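DNA replication and repair protein RecF (Caldanaerobacter subterraneus subsp. tengcongensis, PDB 5Z69) acts as a recombination mediator in the RecFOR pathway of DNA repair, an ABC-type ATPase that binds ATP and probably favours single-stranded, linear DNA. Local coordinates at residues A[151-155]-A[200-204]; A[231-235]-A[270-274]; A[211-215]-A[226-230]. All blocks are in the same frame, centred on the assembly; numbering follows the deposited sequence. Where two conformers were deposited one is given.

Contact 1: residues A[151-155]-A[200-204]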
loop_
_atom_site.group_PDB
_atom_site.type_symbol
_atom_site.label_atom_id
_atom_site.label_comp_id
_atom_site.label_asym_id
_atom_site.label_seq_id
_atom_site.Cartn_x
_atom_site.Cartn_y
_atom_site.Cartn_z
ATOM N N ILE A 151 -1.231 -24.059 10.095
ATOM C CA ILE A 151 -2.171 -24.239 11.178
ATOM C C ILE A 151 -3.611 -24.368 10.691
ATOM O O ILE A 151 -4.480 -24.768 11.452
ATOM C CB ILE A 151 -2.024 -23.109 12.220
ATOM C CG1 ILE A 151 -2.437 -21.754 11.682
ATOM C CG2 ILE A 151 -0.575 -22.990 12.629
ATOM C CD1 ILE A 151 -2.118 -20.631 12.667
ATOM N N ASP A 152 -3.861 -24.112 9.413
ATOM C CA ASP A 152 -5.252 -24.041 8.941
ATOM C C ASP A 152 -5.407 -24.715 7.581
ATOM O O ASP A 152 -5.118 -24.132 6.525
ATOM C CB ASP A 152 -5.724 -22.567 8.892
ATOM C CG ASP A 152 -7.176 -22.402 8.417
ATOM O OD1 ASP A 152 -7.681 -21.252 8.450
ATOM O OD2 ASP A 152 -7.818 -23.386 8.001
ATOM N N LYS A 153 -5.914 -25.938 7.624
ATOM C CA LYS A 153 -6.045 -26.779 6.440
ATOM C C LYS A 153 -7.062 -26.236 5.429
ATOM O O LYS A 153 -6.903 -26.416 4.224
ATOM C CB LYS A 153 -6.421 -28.206 6.871
ATOM C CG LYS A 153 -6.043 -29.284 5.872
ATOM N N ASN A 154 -8.101 -25.557 5.908
ATOM C CA ASN A 154 -9.112 -25.026 5.003
ATOM C C ASN A 154 -8.573 -23.852 4.200
ATOM O O ASN A 154 -8.943 -23.648 3.043
ATOM C CB ASN A 154 -10.366 -24.621 5.779
ATOM C CG ASN A 154 -11.039 -25.815 6.439
ATOM O OD1 ASN A 154 -11.151 -26.884 5.837
ATOM N ND2 ASN A 154 -11.464 -25.647 7.686
ATOM N N TYR A 155 -7.698 -23.074 4.824
ATOM C CA TYR A 155 -7.058 -21.968 4.128
ATOM C C TYR A 155 -6.119 -22.513 3.074
ATOM O O TYR A 155 -6.086 -22.025 1.936
ATOM C CB TYR A 155 -6.283 -21.095 5.096
ATOM C CG TYR A 155 -5.407 -20.036 4.450
ATOM C CD1 TYR A 155 -4.071 -20.295 4.102
ATOM C CD2 TYR A 155 -5.903 -18.758 4.223
ATOM C CE1 TYR A 155 -3.265 -19.281 3.534
ATOM C CE2 TYR A 155 -5.119 -17.761 3.663
ATOM C CZ TYR A 155 -3.812 -18.015 3.320
ATOM O OH TYR A 155 -3.078 -16.977 2.767
ATOM N N ILE A 200 -9.734 -15.976 1.440
ATOM C CA ILE A 200 -8.316 -15.862 1.748
ATOM C C ILE A 200 -8.007 -14.530 2.444
ATOM O O ILE A 200 -7.280 -14.491 3.443
ATOM C CB ILE A 200 -7.498 -16.029 0.452
ATOM C CG1 ILE A 200 -7.355 -17.529 0.121
ATOM C CG2 ILE A 200 -6.125 -15.365 0.551
ATOM C CD1 ILE A 200 -7.102 -17.792 -1.357
ATOM N N ILE A 201 -8.562 -13.442 1.919
ATOM C CA ILE A 201 -8.380 -12.137 2.551
ATOM C C ILE A 201 -8.890 -12.177 3.985
ATOM O O ILE A 201 -8.215 -11.716 4.908
ATOM C CB ILE A 201 -9.103 -11.027 1.756
ATOM C CG1 ILE A 201 -8.290 -10.691 0.510
ATOM C CG2 ILE A 201 -9.324 -9.778 2.627
ATOM C CD1 ILE A 201 -9.096 -10.033 -0.590
ATOM N N LYS A 202 -10.062 -12.773 4.178
ATOM C CA LYS A 202 -10.654 -12.844 5.511
ATOM C C LYS A 202 -9.730 -13.555 6.500
ATOM O O LYS A 202 -9.507 -13.075 7.615
ATOM C CB LYS A 202 -12.010 -13.554 5.468
ATOM C CG LYS A 202 -12.707 -13.555 6.821
ATOM C CD LYS A 202 -13.439 -14.853 7.112
ATOM C CE LYS A 202 -12.459 -15.973 7.467
ATOM N NZ LYS A 202 -13.130 -17.256 7.851
ATOM N N VAL A 203 -9.176 -14.690 6.092
ATOM C CA VAL A 203 -8.312 -15.428 6.993
ATOM C C VAL A 203 -6.969 -14.732 7.193
ATOM O O VAL A 203 -6.427 -14.717 8.309
ATOM C CB VAL A 203 -8.075 -16.859 6.490
ATOM C CG1 VAL A 203 -7.011 -17.555 7.352
ATOM C CG2 VAL A 203 -9.388 -17.628 6.484
ATOM N N ARG A 204 -6.426 -14.158 6.125
ATOM C CA ARG A 204 -5.180 -13.408 6.254
ATOM C C ARG A 204 -5.339 -12.275 7.260
ATOM O O ARG A 204 -4.429 -12.013 8.055
ATOM C CB ARG A 204 -4.723 -12.841 4.914
ATOM C CG ARG A 204 -4.064 -13.858 3.994
ATOM C CD ARG A 204 -3.580 -13.188 2.715
ATOM N NE ARG A 204 -2.911 -14.153 1.862
ATOM C CZ ARG A 204 -2.408 -13.885 0.668
ATOM N NH1 ARG A 204 -2.498 -12.657 0.160
ATOM N NH2 ARG A 204 -1.818 -14.851 -0.023
#
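Tyr155 and Arg204 meet at about a right angle between two helices, the tyrosine reaching out from the first turn of helix 153-177 and the arginine standing on helix 186-222. Arg204 NE donates to Tyr155 OH over 3.0 Å, nearly straight at 167°, and the oxygen lies at the edge of the guanidinium, close to its plane. Ring and guanidinium planes are turned 45° against each other, so the pair is a directed hydrogen bond rather than a stack. With CG anti to the backbone N (chi1 171°), the phenol swings across to residues 200-204.

Around the ring the contact is mostly apolar. Val203 comes in obliquely, its CG1 3.5 Å from Tyr155 CD2, while Ile200 CG2 lies 4.1 Å from Tyr155 CE2. The exception is the carbonyl O of Ile200, at the ring edge. Ile200 CG2 also lies over the rim of one face of the Arg204 guanidinium.

Asp152, the N-cap of helix 153-177, caps the first turn, from which Tyr155 projects: Asp152 OD2 accepts from Tyr155 N at 3.2 Å, from above the carboxylate plane, with a weak second bond from Asn154 N. Asp152 OD1 faces Val203 CG1 at 3.9 Å.

Asp145 of helix 137-151 hydrogen-bonds Tyr155 OH and forms a salt bridge with Arg204 NH2; Arg204 NH1 bridges to Glu274. A buried guanidinium thus has two carboxylates within its grasp, which would largely balance its charge. The two bonds at Tyr155 OH probably fix the position and direction of the hydroxyl, while packing of Val203 and Ile200 limits the ring's turning.

Contact 2: residues A[231-235]-A[270-274]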
loop_
_atom_site.group_PDB
_atom_site.type_symbol
_atom_site.label_atom_id
_atom_site.label_comp_id
_atom_site.label_asym_id
_atom_site.label_seq_id
_atom_site.Cartn_x
_atom_site.Cartn_y
_atom_site.Cartn_z
ATOM N N TYR A 231 -2.533 -4.088 6.490
ATOM C CA TYR A 231 -2.800 -5.116 5.504
ATOM C C TYR A 231 -3.309 -4.479 4.216
ATOM O O TYR A 231 -4.458 -4.042 4.133
ATOM C CB TYR A 231 -3.811 -6.133 6.067
ATOM C CG TYR A 231 -4.241 -7.246 5.119
ATOM C CD1 TYR A 231 -3.473 -7.599 4.002
ATOM C CD2 TYR A 231 -5.425 -7.939 5.348
ATOM C CE1 TYR A 231 -3.880 -8.603 3.146
ATOM C CE2 TYR A 231 -5.839 -8.955 4.502
ATOM C CZ TYR A 231 -5.063 -9.283 3.412
ATOM O OH TYR A 231 -5.498 -10.273 2.578
ATOM N N LEU A 232 -2.438 -4.441 3.210
ATOM C CA LEU A 232 -2.791 -3.911 1.897
ATOM C C LEU A 232 -3.474 -4.975 1.052
ATOM O O LEU A 232 -2.857 -5.534 0.128
ATOM C CB LEU A 232 -1.546 -3.391 1.172
ATOM C CG LEU A 232 -0.714 -2.367 1.945
ATOM C CD1 LEU A 232 0.352 -1.757 1.044
ATOM C CD2 LEU A 232 -1.629 -1.299 2.513
ATOM N N ASN A 233 -4.738 -5.260 1.358
ATOM C CA ASN A 233 -5.458 -6.291 0.615
ATOM C C ASN A 233 -5.955 -5.799 -0.743
ATOM O O ASN A 233 -6.006 -4.583 -1.019
ATOM C CB ASN A 233 -6.625 -6.846 1.440
ATOM C CG ASN A 233 -7.719 -5.835 1.666
ATOM O OD1 ASN A 233 -8.532 -5.571 0.776
ATOM N ND2 ASN A 233 -7.770 -5.282 2.870
ATOM N N SER A 234 -6.324 -6.752 -1.590
ATOM C CA SER A 234 -6.592 -6.463 -2.996
ATOM C C SER A 234 -8.020 -5.967 -3.219
ATOM O O SER A 234 -8.384 -5.597 -4.337
ATOM C CB SER A 234 -6.335 -7.702 -3.854
ATOM O OG SER A 234 -6.855 -8.871 -3.234
ATOM N N ALA A 235 -8.817 -5.986 -2.157
ATOM C CA ALA A 235 -10.195 -5.524 -2.201
ATOM C C ALA A 235 -10.250 -4.022 -1.879
ATOM O O ALA A 235 -11.298 -3.412 -2.035
ATOM C CB ALA A 235 -11.057 -6.296 -1.229
ATOM N N GLY A 270 -5.895 -9.583 -6.913
ATOM C CA GLY A 270 -6.124 -10.728 -6.043
ATOM C C GLY A 270 -5.098 -10.877 -4.940
ATOM O O GLY A 270 -4.136 -10.093 -4.873
ATOM N N PRO A 271 -5.295 -11.893 -4.067
ATOM C CA PRO A 271 -4.396 -12.229 -2.961
ATOM C C PRO A 271 -2.932 -12.349 -3.361
ATOM O O PRO A 271 -2.067 -12.088 -2.530
ATOM C CB PRO A 271 -4.930 -13.592 -2.477
ATOM C CG PRO A 271 -6.370 -13.566 -2.788
ATOM C CD PRO A 271 -6.575 -12.623 -3.971
ATOM N N HIS A 272 -2.658 -12.721 -4.609
ATOM C CA HIS A 272 -1.281 -12.954 -5.048
ATOM C C HIS A 272 -0.513 -11.668 -5.343
ATOM O O HIS A 272 0.652 -11.726 -5.762
ATOM C CB HIS A 272 -1.261 -13.845 -6.296
ATOM C CG HIS A 272 -1.957 -13.232 -7.471
ATOM N ND1 HIS A 272 -3.327 -13.112 -7.544
ATOM C CD2 HIS A 272 -1.469 -12.676 -8.607
ATOM C CE1 HIS A 272 -3.657 -12.525 -8.681
ATOM N NE2 HIS A 272 -2.548 -12.257 -9.347
ATOM N N ARG A 273 -1.155 -10.517 -5.139
ATOM C CA ARG A 273 -0.471 -9.233 -5.320
ATOM C C ARG A 273 -0.500 -8.408 -4.061
ATOM O O ARG A 273 -0.183 -7.233 -4.105
ATOM C CB ARG A 273 -1.105 -8.405 -6.449
ATOM C CG ARG A 273 -0.932 -8.991 -7.832
ATOM C CD ARG A 273 0.520 -8.929 -8.260
ATOM N NE ARG A 273 0.666 -9.299 -9.665
ATOM C CZ ARG A 273 0.466 -8.469 -10.685
ATOM N NH2 ARG A 273 0.625 -8.930 -11.918
ATOM N N GLU A 274 -0.899 -9.011 -2.945
ATOM C CA GLU A 274 -1.076 -8.255 -1.705
ATOM C C GLU A 274 0.228 -8.100 -0.933
ATOM O O GLU A 274 1.248 -8.696 -1.286
ATOM C CB GLU A 274 -2.140 -8.924 -0.826
ATOM C CG GLU A 274 -3.518 -8.973 -1.488
ATOM C CD GLU A 274 -4.595 -9.585 -0.601
ATOM O OE1 GLU A 274 -4.251 -10.202 0.431
ATOM O OE2 GLU A 274 -5.793 -9.444 -0.935
#
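Glu274 and Ser234 meet at the end of an antiparallel strand pair, where strand 227-232 ends at Leu232, residues 233-235 continue as loop, and the loop before strand 275-280 comes in. The carboxylate of Glu274 bonds to the backbone and side chains of residues 231-235.

Its chain runs extended beyond CG, and each carboxylate oxygen has its own task. Glu274 OE2 is gripped twice by one residue: Ser234 OG approaches on the anti lone pair at 2.6 Å, and Ser234 N donates at 2.8 Å from above the carboxylate plane (153° at the hydrogen). The serine OG stands between its own backbone N and carbonyl carbon (chi1 43°), which lets hydroxyl and amide converge on the same acceptor. Glu274 OE1 takes the phenol of Tyr231 in a very short bond, OH to OE1 2.5 Å, reached at the ring edge with ring and carboxylate planes 73° apart. Asn233 CB lies over one face of that ring and 3.6 Å from Glu274 OE2. So many donors round one carboxylate are consistent with its being ionised.

Two turns shape the chain here. Leu232 centres an inverse gamma turn, and Asn233 OD1 accepts from Ala235 N at 3.0 Å in an Asx turn, while Asn233 ND2 donates to the carbonyl O of Val237. Facing them, Gly270 C passes 3.2 Å from Ser234 OG; the Gly270 backbone adopts angles at which a side chain would jam against the preceding carbonyl oxygen.

Helix 186-222 lies against Tyr231, helix 243-256 packs on Ser234 and Ala235, and helix 153-177 touches Pro271 and His272. The dimer partner approaches too: Tyr283 of the second subunit makes a cation-pi contact with Arg273.

Contact 3: residues A[211-215]-A[226-230]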
loop_
_atom_site.group_PDB
_atom_site.type_symbol
_atom_site.label_atom_id
_atom_site.label_comp_id
_atom_site.label_asym_id
_atom_site.label_seq_id
_atom_site.Cartn_x
_atom_site.Cartn_y
_atom_site.Cartn_z
ATOM N N LEU A 211 -1.233 -11.490 14.644
ATOM C CA LEU A 211 0.179 -11.180 14.489
ATOM C C LEU A 211 0.499 -9.829 15.135
ATOM O O LEU A 211 1.456 -9.707 15.894
ATOM C CB LEU A 211 0.578 -11.171 13.006
ATOM C CG LEU A 211 2.062 -10.877 12.762
ATOM C CD1 LEU A 211 2.877 -11.954 13.470
ATOM C CD2 LEU A 211 2.428 -10.821 11.278
ATOM N N LYS A 212 -0.314 -8.820 14.848
ATOM C CA LYS A 212 -0.071 -7.487 15.404
ATOM C C LYS A 212 -0.138 -7.494 16.947
ATOM O O LYS A 212 0.772 -6.992 17.607
ATOM C CB LYS A 212 -1.061 -6.482 14.803
ATOM C CG LYS A 212 -0.704 -5.009 15.023
ATOM C CD LYS A 212 -1.409 -4.439 16.233
ATOM C CE LYS A 212 -2.918 -4.525 16.073
ATOM N NZ LYS A 212 -3.478 -5.798 16.611
ATOM N N ASN A 213 -1.186 -8.086 17.518
ATOM C CA ASN A 213 -1.297 -8.224 18.977
ATOM C C ASN A 213 -0.073 -8.853 19.633
ATOM O O ASN A 213 0.475 -8.319 20.597
ATOM C CB ASN A 213 -2.506 -9.078 19.368
ATOM C CG ASN A 213 -3.820 -8.493 18.913
ATOM O OD1 ASN A 213 -3.964 -7.279 18.771
ATOM N ND2 ASN A 213 -4.803 -9.365 18.691
ATOM N N SER A 214 0.329 -10.013 19.121
ATOM C CA SER A 214 1.444 -10.739 19.701
ATOM C C SER A 214 2.760 -10.001 19.495
ATOM O O SER A 214 3.593 -9.946 20.393
ATOM C CB SER A 214 1.537 -12.152 19.105
ATOM O OG SER A 214 2.522 -12.900 19.785
ATOM N N MET A 215 2.951 -9.433 18.314
ATOM C CA MET A 215 4.187 -8.714 18.041
ATOM C C MET A 215 4.301 -7.438 18.861
ATOM O O MET A 215 5.406 -7.046 19.227
ATOM C CB MET A 215 4.303 -8.331 16.571
ATOM C CG MET A 215 4.598 -9.437 15.615
ATOM S SD MET A 215 4.749 -8.678 13.989
ATOM C CE MET A 215 6.440 -8.177 13.944
ATOM N N LYS A 226 6.430 0.891 19.517
ATOM C CA LYS A 226 5.027 0.610 19.231
ATOM C C LYS A 226 4.848 0.011 17.835
ATOM O O LYS A 226 5.306 0.596 16.845
ATOM C CB LYS A 226 4.192 1.892 19.370
ATOM N N LEU A 227 4.185 -1.145 17.753
ATOM C CA LEU A 227 4.010 -1.854 16.479
ATOM C C LEU A 227 2.646 -1.609 15.876
ATOM O O LEU A 227 1.624 -1.712 16.562
ATOM C CB LEU A 227 4.199 -3.380 16.647
ATOM C CG LEU A 227 4.260 -4.316 15.417
ATOM C CD1 LEU A 227 2.918 -4.854 14.927
ATOM C CD2 LEU A 227 5.021 -3.683 14.297
ATOM N N GLU A 228 2.633 -1.323 14.583
ATOM C CA GLU A 228 1.397 -1.387 13.825
ATOM C C GLU A 228 1.584 -2.254 12.561
ATOM O O GLU A 228 2.681 -2.332 11.996
ATOM C CB GLU A 228 0.897 0.023 13.452
ATOM C CG GLU A 228 -0.543 0.038 12.917
ATOM C CD GLU A 228 -1.500 -0.731 13.813
ATOM O OE1 GLU A 228 -1.704 -1.941 13.574
ATOM O OE2 GLU A 228 -2.036 -0.128 14.768
ATOM N N ILE A 229 0.509 -2.914 12.134
ATOM C CA ILE A 229 0.534 -3.697 10.904
ATOM C C ILE A 229 -0.585 -3.270 9.984
ATOM O O ILE A 229 -1.749 -3.292 10.375
ATOM C CB ILE A 229 0.409 -5.229 11.185
ATOM C CG1 ILE A 229 1.711 -5.753 11.778
ATOM C CG2 ILE A 229 0.090 -6.003 9.910
ATOM C CD1 ILE A 229 1.716 -7.206 12.026
ATOM N N ILE A 230 -0.228 -2.895 8.758
ATOM C CA ILE A 230 -1.218 -2.500 7.754
ATOM C C ILE A 230 -1.331 -3.551 6.655
ATOM O O ILE A 230 -0.355 -3.861 5.977
ATOM C CB ILE A 230 -0.873 -1.146 7.095
ATOM C CG1 ILE A 230 -0.611 -0.080 8.159
ATOM C CG2 ILE A 230 -1.993 -0.717 6.150
ATOM C CD1 ILE A 230 -1.791 0.160 9.056
#
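Lys212 lays its aliphatic chain on strand 227-232, its CG 3.6 Å from Leu227 CD1 and also within 3.5 Å of Glu228 OE1. Beside it Ile229 CD1 inserts among three helix residues: the Leu211 side chain crosses that of Ile229 at about a right angle, Leu211 CD2 lying 3.8 Å from Ile229 CD1, Met215 SD lies 3.9 Å from the same methyl, and Lys212 CB borders it. Met215 CB in turn backs onto Leu227 CD1. Leu227 and Ile229, alternate residues of the strand, both direct their CB toward the helix, while the intervening Glu228 starts out the other way and bends back.

Outward from this first shell, the polar ends are held by neighbours in their own segments. Glu228 OE1 accepts from Ile229 N at 2.8 Å, so the carboxylate is tied to its own strand. Lys212, bent at chi2 (-95°) and beyond, turns its ammonium away from the strand, where NZ meets Asn213 OD1 at 2.7 Å from 52° above the amide carbonyl plane. Lys212 NZ and Glu228 OE1 remain 5.2 Å apart, so any attraction between their opposite charges is probably weak, and no salt bridge forms. Shortening Lys212 to a serine would probably uncover Leu227 CD1 and the flank of Ile229, which its methylenes now cover, and leave Asn213 OD1 without its ammonium donor.

The axes of residues 211-215 and 227-230 approach to 8.1 Å at 166°, nearly antiparallel, as the chain doubles back after helix 186-222 to begin the strand. Helix 291-313 touches Leu211 and Met215. Strand 275-280 runs alongside, bonding through its backbone to Glu228 and Ile230 and packing Ile278 and Ile280 against Leu227.

Overall arrangement
Helix 186-222 serves as a common scaffold: contact 1 joins it to the start of helix 153-177, and contact 3, about 19 Å away between centres, joins it to strand 227-232. That strand then continues into contact 2. Contact 1 is buried, whereas contacts 2 and 3 are partly buried. Chemistry follows place: an apolar seam with polar fringes in contact 3, and linked charges and hydroxyls in contacts 1 and 2. These two touch directly, since Arg204 NH1 probably also hydrogen-bonds Pro271 O, making one polar network between the helices and the strand ends. Only contact 2 borders the second subunit.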